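Long-range contacts in uncharacterized protein YobA (Bacillus subtilis subsp. subtilis str. 168, PDB 4QY7), which is of unknown function but adopts an OB-fold of the DUF3221 family and is probably exported, its precursor carrying a signal peptide: residues Gly11-Lys16 / Asp62-Gly67; Ile70-His75 / Ala85-Tyr90. All blocks are in the same frame, centred on the assembly; numbering follows the deposited sequence. Where two conformers were deposited one is given.

Interaction 1: Gly11-Lys16 / Asp62-Gly67; sequences GYVVLK and DDLKRG
The backbone of Val13 and that of Gly67 are joined by one nearly straight hydrogen bond: Gly67 N gives its proton to Val13 O at 2.8 Å, in the carbonyl plane. The same oxygen takes a CA-H...O contact from Arg66. Val13 CG2 meets Leu64 CD1 at 4.0 Å, the apolar part of the contact, while Val13 CB packs against the carbonyl of Lys65, 3.4 Å from Lys65 O. The CG and CD methylenes of Arg66 lie against the Val14 carbonyl, Arg66 CD 3.1 Å from Val14 O. The chain bends at chi3 (-55°) and the guanidinium leads away from the strand; a water at its edge, in its plane, bridges Arg66 NH1 and Val14 O.

A second water links Lys16 NZ with the carbonyl oxygens of Asp62 and Leu64. The methylenes of Lys16 run across the Leu64 carbonyl, CD standing 3.4 Å from Leu64 O, and the ammonium also bonds to Thr61.

Strand 7-16 carries a classic beta bulge here, Val14 and Leu15 together standing opposite Ile22 of strand 20-24. The loop leading into strand 69-74 lies against strand 7-16 around this bulge; Val13 and Leu64 both reach Ile70, and Val14 and Leu15 pack on Leu42 of helix 39-45.

Interaction 2: Ile70-His75 / Ala85-Tyr90; sequences IKVWFH and ATIQKY
Lys89 leaves the backbone with CG anti to N (chi1 174°) and bends at chi3 (77°), which carries its CE over the six-membered ring of Trp73, 4.0 Å from the centroid. The ammonium follows over the same face as a cation-pi partner, Lys89 NZ lying 4.9 Å from that centroid. Lys71 CG lies over the opposite face, toward its rim, so the ring is clasped between two lysine chains. Tyr90 has CG between its backbone N and carbonyl carbon (chi1 63°); its CB rests on Val72 CG1 at 4.0 Å, while the phenol leads away to Asp63.

Between the backbones, Trp73 N donates to Lys89 O at 3.0 Å and Gln88 N to Trp73 O at 2.8 Å. On the buried side, Ile87 crosses Val72 at about a right angle, its CG2 3.8 Å from Val72 CB. With an alanine in place of Ile87 the CG2 and CD1 methyls that touch Val72 are gone, which is likely to open a gap beside Val72 on the buried side of the sheet. Phe74 lies against Ala85 CB, and water 3 joins His75 N, Thr86 O and Gln88 NE2.

Val72 with Tyr90 and Trp73 with Lys89 form antiparallel pairs, non-hydrogen-bonded and hydrogen-bonded respectively. Strand 69-74 is thereby flanked by a chain that leaves strand 84-86 and enters strand 89-92, as fits the strongly curved, closing sheet of an OB-fold.

From the N terminus, the chain runs through strand 7-16, strand 20-24, helix 39-45 and strand 50-54 before residues 62-67 return to strand 7-16; interaction 1 closes this long loop. Interaction 2 opens soon afterwards, at strand 69-74, and closes a much shorter loop when residues 85-90 come back beside it. The two are in series, neither nesting nor crossing. Strands 7-16 and 69-74 are sheet neighbours, joined directly by Ile70 N and Gly11 O. A second join comes from the loop: Asp63 OD1 meets Tyr90 OH in a probable hydrogen bond, tying the 62-67 loop to strand 89-92.

Interaction 1: Gly11-Lys16 / Asp62-Gly67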
loop_
_atom_site.group_PDB
_atom_site.type_symbol
_atom_site.label_atom_id
_atom_site.label_comp_id
_atom_site.label_asym_id
_atom_site.label_seq_id
_atom_site.Cartn_x
_atom_site.Cartn_y
_atom_site.Cartn_z
ATOM N N GLY A 11 1.859 -0.280 -5.973
ATOM C CA GLY A 11 0.876 -1.323 -5.672
ATOM C C GLY A 11 -0.525 -0.835 -5.889
ATOM O O GLY A 11 -0.735 0.342 -6.165
ATOM N N TYR A 12 -1.463 -1.753 -5.807
ATOM C CA TYR A 12 -2.881 -1.451 -6.001
ATOM C C TYR A 12 -3.591 -1.413 -4.680
ATOM O O TYR A 12 -3.449 -2.364 -3.909
ATOM C CB TYR A 12 -3.561 -2.508 -6.895
ATOM C CG TYR A 12 -2.999 -2.569 -8.290
ATOM C CD1 TYR A 12 -1.825 -3.274 -8.557
ATOM C CD2 TYR A 12 -3.556 -1.821 -9.316
ATOM C CE1 TYR A 12 -1.263 -3.289 -9.831
ATOM C CE2 TYR A 12 -3.019 -1.856 -10.608
ATOM C CZ TYR A 12 -1.865 -2.581 -10.850
ATOM O OH TYR A 12 -1.293 -2.636 -12.110
ATOM N N VAL A 13 -4.427 -0.400 -4.445
ATOM C CA VAL A 13 -5.158 -0.272 -3.174
ATOM C C VAL A 13 -6.303 -1.258 -3.149
ATOM O O VAL A 13 -7.195 -1.109 -3.957
ATOM C CB VAL A 13 -5.697 1.163 -2.961
ATOM C CG1 VAL A 13 -6.465 1.297 -1.633
ATOM C CG2 VAL A 13 -4.566 2.192 -3.024
ATOM N N VAL A 14 -6.303 -2.227 -2.227
ATOM C CA VAL A 14 -7.397 -3.218 -2.113
ATOM C C VAL A 14 -8.278 -2.911 -0.907
ATOM O O VAL A 14 -9.489 -3.139 -0.966
ATOM C CB VAL A 14 -6.935 -4.702 -2.092
ATOM C CG1 VAL A 14 -6.524 -5.152 -3.485
ATOM C CG2 VAL A 14 -5.824 -4.962 -1.080
ATOM N N LEU A 15 -7.698 -2.388 0.179
ATOM C CA LEU A 15 -8.445 -1.972 1.372
ATOM C C LEU A 15 -7.912 -0.634 1.836
ATOM O O LEU A 15 -6.713 -0.388 1.747
ATOM C CB LEU A 15 -8.312 -2.997 2.501
ATOM C CG LEU A 15 -8.886 -4.387 2.241
ATOM C CD1 LEU A 15 -8.259 -5.414 3.180
ATOM C CD2 LEU A 15 -10.416 -4.384 2.390
ATOM N N LYS A 16 -8.784 0.250 2.315
ATOM C CA LYS A 16 -8.342 1.562 2.787
ATOM C C LYS A 16 -9.270 1.997 3.885
ATOM O O LYS A 16 -10.487 1.939 3.704
ATOM C CB LYS A 16 -8.346 2.605 1.644
ATOM C CG LYS A 16 -7.680 3.953 2.041
ATOM C CD LYS A 16 -8.717 5.006 2.470
ATOM C CE LYS A 16 -8.087 6.292 2.929
ATOM N NZ LYS A 16 -9.114 7.368 3.113
ATOM N N ASP A 62 -8.449 11.445 0.992
ATOM C CA ASP A 62 -9.778 11.253 0.398
ATOM C C ASP A 62 -9.704 10.591 -0.974
ATOM O O ASP A 62 -10.520 9.714 -1.249
ATOM C CB ASP A 62 -10.522 12.592 0.303
ATOM C CG ASP A 62 -10.898 13.197 1.644
ATOM O OD1 ASP A 62 -10.838 12.467 2.665
ATOM O OD2 ASP A 62 -11.260 14.404 1.676
ATOM N N ASP A 63 -8.700 10.947 -1.797
ATOM C CA ASP A 63 -8.526 10.371 -3.142
ATOM C C ASP A 63 -7.834 8.994 -3.163
ATOM O O ASP A 63 -7.678 8.400 -4.248
ATOM C CB ASP A 63 -7.741 11.353 -4.044
ATOM C CG ASP A 63 -6.316 11.649 -3.614
ATOM O OD1 ASP A 63 -5.980 11.372 -2.444
ATOM O OD2 ASP A 63 -5.555 12.216 -4.429
ATOM N N LEU A 64 -7.380 8.481 -1.996
ATOM C CA LEU A 64 -6.769 7.170 -1.935
ATOM C C LEU A 64 -7.910 6.174 -1.802
ATOM O O LEU A 64 -8.511 6.072 -0.738
ATOM C CB LEU A 64 -5.795 7.116 -0.765
ATOM C CG LEU A 64 -4.883 5.943 -0.762
ATOM C CD1 LEU A 64 -3.977 5.970 -1.978
ATOM C CD2 LEU A 64 -4.061 5.936 0.521
ATOM N N LYS A 65 -8.324 5.588 -2.921
ATOM C CA LYS A 65 -9.487 4.702 -2.963
ATOM C C LYS A 65 -9.139 3.341 -3.481
ATOM O O LYS A 65 -8.154 3.182 -4.222
ATOM C CB LYS A 65 -10.558 5.297 -3.877
ATOM C CG LYS A 65 -10.893 6.753 -3.537
ATOM C CD LYS A 65 -12.197 7.219 -4.098
ATOM C CE LYS A 65 -12.499 8.610 -3.603
ATOM N NZ LYS A 65 -13.821 9.091 -4.079
ATOM N N ARG A 66 -9.994 2.369 -3.153
ATOM C CA ARG A 66 -9.840 0.994 -3.645
ATOM C C ARG A 66 -9.817 0.986 -5.156
ATOM O O ARG A 66 -10.606 1.699 -5.815
ATOM C CB ARG A 66 -10.987 0.080 -3.165
ATOM C CG ARG A 66 -10.998 -0.219 -1.672
ATOM C CD ARG A 66 -11.986 -1.341 -1.372
ATOM N NE ARG A 66 -13.339 -1.055 -1.873
ATOM C CZ ARG A 66 -14.267 -1.973 -2.132
ATOM N NH1 ARG A 66 -14.014 -3.266 -1.936
ATOM N NH2 ARG A 66 -15.461 -1.608 -2.592
ATOM N N GLY A 67 -8.898 0.215 -5.697
ATOM C CA GLY A 67 -8.753 0.102 -7.143
ATOM C C GLY A 67 -7.721 1.022 -7.738
ATOM O O GLY A 67 -7.301 0.808 -8.881
HETATM O O HOH W 1 -11.807 -4.475 -0.788
HETATM O O HOH W 2 -10.478 7.498 0.372
#

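Interaction 2: Ile70-His75 / Ala85-Tyr90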
loop_
_atom_site.group_PDB
_atom_site.type_symbol
_atom_site.label_atom_id
_atom_site.label_comp_id
_atom_site.label_asym_id
_atom_site.label_seq_id
_atom_site.Cartn_x
_atom_site.Cartn_y
_atom_site.Cartn_z
ATOM N N ILE A 70 -1.012 3.033 -7.136
ATOM C CA ILE A 70 -0.245 4.153 -6.594
ATOM C C ILE A 70 1.218 3.818 -6.430
ATOM O O ILE A 70 1.605 2.643 -6.335
ATOM C CB ILE A 70 -0.818 4.588 -5.197
ATOM C CG1 ILE A 70 -0.582 3.486 -4.118
ATOM C CG2 ILE A 70 -2.334 4.907 -5.287
ATOM C CD1 ILE A 70 -1.060 3.903 -2.704
ATOM N N LYS A 71 2.012 4.875 -6.347
ATOM C CA LYS A 71 3.412 4.811 -5.943
ATOM C C LYS A 71 3.484 5.457 -4.577
ATOM O O LYS A 71 2.957 6.558 -4.410
ATOM C CB LYS A 71 4.293 5.555 -6.928
ATOM C CG LYS A 71 5.780 5.363 -6.648
ATOM C CD LYS A 71 6.571 5.852 -7.865
ATOM C CE LYS A 71 8.042 5.672 -7.733
ATOM N NZ LYS A 71 8.751 6.326 -8.876
ATOM N N VAL A 72 4.139 4.816 -3.601
ATOM C CA VAL A 72 4.280 5.395 -2.258
ATOM C C VAL A 72 5.741 5.619 -1.982
ATOM O O VAL A 72 6.577 4.851 -2.523
ATOM C CB VAL A 72 3.644 4.513 -1.154
ATOM C CG1 VAL A 72 2.137 4.339 -1.411
ATOM C CG2 VAL A 72 4.337 3.142 -1.051
ATOM N N TRP A 73 6.040 6.601 -1.109
ATOM C CA TRP A 73 7.408 6.921 -0.689
ATOM C C TRP A 73 7.521 6.797 0.800
ATOM O O TRP A 73 6.594 7.190 1.529
ATOM C CB TRP A 73 7.838 8.326 -1.109
ATOM C CG TRP A 73 8.188 8.423 -2.550
ATOM C CD1 TRP A 73 9.427 8.301 -3.107
ATOM C CD2 TRP A 73 7.281 8.629 -3.625
ATOM N NE1 TRP A 73 9.343 8.423 -4.472
ATOM C CE2 TRP A 73 8.039 8.652 -4.816
ATOM C CE3 TRP A 73 5.895 8.829 -3.702
ATOM C CZ2 TRP A 73 7.455 8.852 -6.065
ATOM C CZ3 TRP A 73 5.316 9.009 -4.943
ATOM C CH2 TRP A 73 6.092 9.034 -6.106
ATOM N N PHE A 74 8.648 6.217 1.275
ATOM C CA PHE A 74 8.821 5.981 2.703
ATOM C C PHE A 74 10.292 5.849 3.042
ATOM O O PHE A 74 11.097 5.606 2.144
ATOM C CB PHE A 74 8.072 4.687 3.109
ATOM C CG PHE A 74 8.519 3.470 2.331
ATOM C CD1 PHE A 74 7.937 3.145 1.106
ATOM C CD2 PHE A 74 9.483 2.609 2.845
ATOM C CE1 PHE A 74 8.410 2.063 0.358
ATOM C CE2 PHE A 74 9.935 1.523 2.104
ATOM C CZ PHE A 74 9.366 1.232 0.879
ATOM N N HIS A 75 10.652 6.008 4.309
ATOM C CA HIS A 75 12.060 5.881 4.694
ATOM C C HIS A 75 12.466 4.408 4.834
ATOM O O HIS A 75 13.476 3.987 4.252
ATOM C CB HIS A 75 12.334 6.635 5.992
ATOM C CG HIS A 75 12.130 8.103 5.834
ATOM N ND1 HIS A 75 12.976 8.872 5.033
ATOM C CD2 HIS A 75 11.144 8.892 6.311
ATOM C CE1 HIS A 75 12.488 10.100 5.078
ATOM N NE2 HIS A 75 11.391 10.164 5.844
ATOM N N ALA A 85 4.895 0.072 6.190
ATOM C CA ALA A 85 5.690 1.288 6.282
ATOM C C ALA A 85 4.818 2.480 6.471
ATOM O O ALA A 85 3.723 2.526 5.891
ATOM C CB ALA A 85 6.519 1.470 5.014
ATOM N N THR A 86 5.313 3.471 7.227
ATOM C CA THR A 86 4.620 4.767 7.343
ATOM C C THR A 86 5.002 5.566 6.118
ATOM O O THR A 86 6.195 5.763 5.921
ATOM C CB THR A 86 5.069 5.504 8.586
ATOM O OG1 THR A 86 4.836 4.665 9.711
ATOM C CG2 THR A 86 4.343 6.841 8.746
ATOM N N ILE A 87 4.059 6.003 5.286
ATOM C CA ILE A 87 4.460 6.663 4.044
ATOM C C ILE A 87 4.436 8.160 4.192
ATOM O O ILE A 87 3.686 8.685 5.019
ATOM C CB ILE A 87 3.619 6.200 2.834
ATOM C CG1 ILE A 87 2.100 6.516 3.009
ATOM C CG2 ILE A 87 3.831 4.677 2.624
ATOM C CD1 ILE A 87 1.281 6.493 1.687
ATOM N N GLN A 88 5.296 8.843 3.437
ATOM C CA GLN A 88 5.400 10.307 3.470
ATOM C C GLN A 88 4.675 10.939 2.296
ATOM O O GLN A 88 4.349 12.124 2.336
ATOM C CB GLN A 88 6.875 10.745 3.431
ATOM C CG GLN A 88 7.755 10.140 4.528
ATOM C CD GLN A 88 7.290 10.479 5.924
ATOM O OE1 GLN A 88 6.810 11.585 6.193
ATOM N NE2 GLN A 88 7.445 9.547 6.854
ATOM N N LYS A 89 4.435 10.161 1.225
ATOM C CA LYS A 89 3.790 10.699 0.060
ATOM C C LYS A 89 3.269 9.594 -0.796
ATOM O O LYS A 89 3.744 8.455 -0.725
ATOM C CB LYS A 89 4.852 11.502 -0.727
ATOM C CG LYS A 89 4.415 12.055 -2.092
ATOM C CD LYS A 89 5.424 13.062 -2.640
ATOM C CE LYS A 89 6.668 12.426 -3.212
ATOM N NZ LYS A 89 7.752 13.427 -3.403
ATOM N N TYR A 90 2.265 9.894 -1.603
ATOM C CA TYR A 90 1.856 8.929 -2.612
ATOM C C TYR A 90 1.464 9.665 -3.864
ATOM O O TYR A 90 1.149 10.864 -3.837
ATOM C CB TYR A 90 0.736 7.971 -2.181
ATOM C CG TYR A 90 -0.566 8.671 -1.863
ATOM C CD1 TYR A 90 -1.519 8.893 -2.848
ATOM C CD2 TYR A 90 -0.901 8.993 -0.553
ATOM C CE1 TYR A 90 -2.708 9.565 -2.561
ATOM C CE2 TYR A 90 -2.110 9.605 -0.245
ATOM C CZ TYR A 90 -3.007 9.898 -1.249
ATOM O OH TYR A 90 -4.179 10.509 -0.896
HETATM O O HOH W 3 8.462 6.879 5.988
#